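Local coordinates for ERPC (Borrelia burgdorferi, PDB 4BXM), which is an outer surface lipoprotein that acquires complement regulators, probably binding factor H on the surface of the spirochaete, at residues 118-123 and 142-147. Numbering follows the deposited sequence.
Sequences KIEKID and VVEYAI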
loop_
_atom_site.group_PDB
_atom_site.type_symbol
_atom_site.label_atom_id
_atom_site.label_comp_id
_atom_site.label_asym_id
_atom_site.label_seq_id
_atom_site.Cartn_x
_atom_site.Cartn_y
_atom_site.Cartn_z
ATOM N N LYS A 118 -2.139 -11.318 -2.609
ATOM C CA LYS A 118 -2.630 -12.625 -2.221
ATOM C C LYS A 118 -3.743 -12.323 -1.183
ATOM O O LYS A 118 -3.596 -11.431 -0.362
ATOM C CB LYS A 118 -1.540 -13.475 -1.467
ATOM C CG LYS A 118 -0.191 -13.710 -2.165
ATOM C CD LYS A 118 0.730 -14.595 -1.352
ATOM C CE LYS A 118 2.193 -14.406 -1.739
ATOM N NZ LYS A 118 3.062 -15.533 -1.283
ATOM N N ILE A 119 -4.788 -13.156 -1.161
ATOM C CA ILE A 119 -5.805 -13.108 -0.085
ATOM C C ILE A 119 -5.349 -14.108 0.991
ATOM O O ILE A 119 -5.143 -15.288 0.705
ATOM C CB ILE A 119 -7.223 -13.394 -0.649
ATOM C CG1 ILE A 119 -7.622 -12.271 -1.615
ATOM C CG2 ILE A 119 -8.251 -13.442 0.484
ATOM C CD1 ILE A 119 -8.808 -12.577 -2.490
ATOM N N GLU A 120 -5.066 -13.609 2.177
ATOM C CA GLU A 120 -4.685 -14.455 3.307
ATOM C C GLU A 120 -5.512 -14.131 4.556
ATOM O O GLU A 120 -5.957 -13.008 4.749
ATOM C CB GLU A 120 -3.201 -14.297 3.609
ATOM C CG GLU A 120 -2.335 -14.740 2.451
ATOM C CD GLU A 120 -0.889 -14.867 2.807
ATOM O OE1 GLU A 120 -0.503 -15.952 3.316
ATOM O OE2 GLU A 120 -0.150 -13.870 2.570
ATOM N N LYS A 121 -5.695 -15.135 5.388
ATOM C CA LYS A 121 -6.414 -15.031 6.671
ATOM C C LYS A 121 -5.495 -14.652 7.800
ATOM O O LYS A 121 -4.438 -15.224 7.935
ATOM C CB LYS A 121 -7.012 -16.364 7.008
ATOM C CG LYS A 121 -8.319 -16.653 6.311
ATOM C CD LYS A 121 -9.170 -17.652 7.107
ATOM C CE LYS A 121 -10.668 -17.460 6.890
ATOM N NZ LYS A 121 -11.030 -17.434 5.448
ATOM N N ILE A 122 -5.863 -13.670 8.602
ATOM C CA ILE A 122 -5.124 -13.360 9.814
ATOM C C ILE A 122 -6.174 -13.233 10.922
ATOM O O ILE A 122 -7.027 -12.321 10.866
ATOM C CB ILE A 122 -4.395 -12.018 9.746
ATOM C CG1 ILE A 122 -3.633 -11.839 8.430
ATOM C CG2 ILE A 122 -3.415 -11.898 10.901
ATOM C CD1 ILE A 122 -2.974 -10.471 8.305
ATOM N N ASP A 123 -6.117 -14.128 11.923
ATOM C CA ASP A 123 -7.076 -14.108 13.065
ATOM C C ASP A 123 -8.480 -14.138 12.508
ATOM O O ASP A 123 -9.336 -13.330 12.859
ATOM C CB ASP A 123 -6.918 -12.845 13.929
ATOM C CG ASP A 123 -5.549 -12.747 14.590
ATOM O OD1 ASP A 123 -4.879 -13.801 14.706
ATOM O OD2 ASP A 123 -5.141 -11.614 14.976
ATOM N N VAL A 142 12.497 -8.489 3.204
ATOM C CA VAL A 142 11.511 -7.552 2.707
ATOM C C VAL A 142 10.293 -7.427 3.620
ATOM O O VAL A 142 9.867 -8.373 4.205
ATOM C CB VAL A 142 11.055 -7.919 1.301
ATOM C CG1 VAL A 142 12.277 -8.225 0.415
ATOM C CG2 VAL A 142 10.118 -9.103 1.372
ATOM N N VAL A 143 9.742 -6.233 3.654
ATOM C CA VAL A 143 8.533 -5.875 4.403
ATOM C C VAL A 143 7.296 -6.494 3.747
ATOM O O VAL A 143 7.211 -6.703 2.507
ATOM C CB VAL A 143 8.470 -4.320 4.433
ATOM C CG1 VAL A 143 7.866 -3.861 3.114
ATOM C CG2 VAL A 143 7.679 -3.742 5.591
ATOM N N GLU A 144 6.310 -6.812 4.544
ATOM C CA GLU A 144 5.081 -7.335 3.998
ATOM C C GLU A 144 3.940 -6.482 4.529
ATOM O O GLU A 144 3.991 -6.014 5.668
ATOM C CB GLU A 144 4.904 -8.792 4.384
ATOM C CG GLU A 144 3.784 -9.507 3.624
ATOM C CD GLU A 144 3.475 -10.897 4.163
ATOM O OE1 GLU A 144 4.370 -11.449 4.849
ATOM O OE2 GLU A 144 2.357 -11.448 3.896
ATOM N N TYR A 145 2.907 -6.283 3.726
ATOM C CA TYR A 145 1.853 -5.376 4.110
ATOM C C TYR A 145 0.561 -6.148 4.068
ATOM O O TYR A 145 0.422 -7.050 3.275
ATOM C CB TYR A 145 1.748 -4.105 3.206
ATOM C CG TYR A 145 2.877 -3.143 3.393
ATOM C CD1 TYR A 145 2.835 -2.193 4.397
ATOM C CD2 TYR A 145 3.977 -3.163 2.574
ATOM C CE1 TYR A 145 3.892 -1.327 4.614
ATOM C CE2 TYR A 145 4.993 -2.262 2.739
ATOM C CZ TYR A 145 4.954 -1.335 3.758
ATOM O OH TYR A 145 5.991 -0.456 4.028
ATOM N N ALA A 146 -0.406 -5.728 4.889
ATOM C CA ALA A 146 -1.780 -6.261 4.812
ATOM C C ALA A 146 -2.854 -5.228 5.067
ATOM O O ALA A 146 -2.694 -4.259 5.852
ATOM C CB ALA A 146 -1.953 -7.452 5.753
ATOM N N ILE A 147 -3.946 -5.435 4.362
ATOM C CA ILE A 147 -5.085 -4.517 4.393
ATOM C C ILE A 147 -6.347 -5.347 4.387
ATOM O O ILE A 147 -6.508 -6.236 3.562
ATOM C CB ILE A 147 -5.179 -3.611 3.122
ATOM C CG1 ILE A 147 -4.020 -2.641 3.082
ATOM C CG2 ILE A 147 -6.493 -2.867 3.152
ATOM C CD1 ILE A 147 -3.655 -2.047 1.733
HETATM O O HOH W 1 1.266 -13.661 5.011
#
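The carboxylates of Glu120 and Glu144 point their oxygens at each other rather than stacking face on face, although their planes lie only 13° apart. The nearest atoms are Glu120 OE2 and Glu144 OE2, 3.7 Å apart. Glu120 CD and Glu144 CD are separated by 6.1 Å, too far for a stack. A water sits off one face of the Glu120 carboxylate, tilted well out of its plane, and much closer to the plane of the Glu144 carboxylate. The setting is an antiparallel beta sheet in which strand 125-134 runs between the two segments. They are therefore next-but-one neighbours, and the 8.8 Å from Glu120 CA to Ala146 CA, the closest such pair, fits a contact made by side chains across the intervening strand. Glu144 reaches across with CG anti to its backbone N (chi1 -168°) and the chain extended beyond, crossing the extended Glu120 side chain at about a right angle. Two residues further along each strand, Ile122 CD1 meets Ala146 CB at 4.1 Å, a small apolar contact beside the acidic pair; Trp35 of strand 35-45 also touches Ile122, Ala146 and Glu144. Two like charges this close should repel, but other groups probably offset the cost. Thr129 OG1, from the intervening strand, hydrogen-bonds Glu120 OE2, and Lys29 makes a long, weak ion pair with Glu144 OE1. The water completes the arrangement by donating to both acids, 2.8 Å from Glu120 OE2 and 2.7 Å from Glu144 OE2, with the two oxygens subtending about 85° at its O atom.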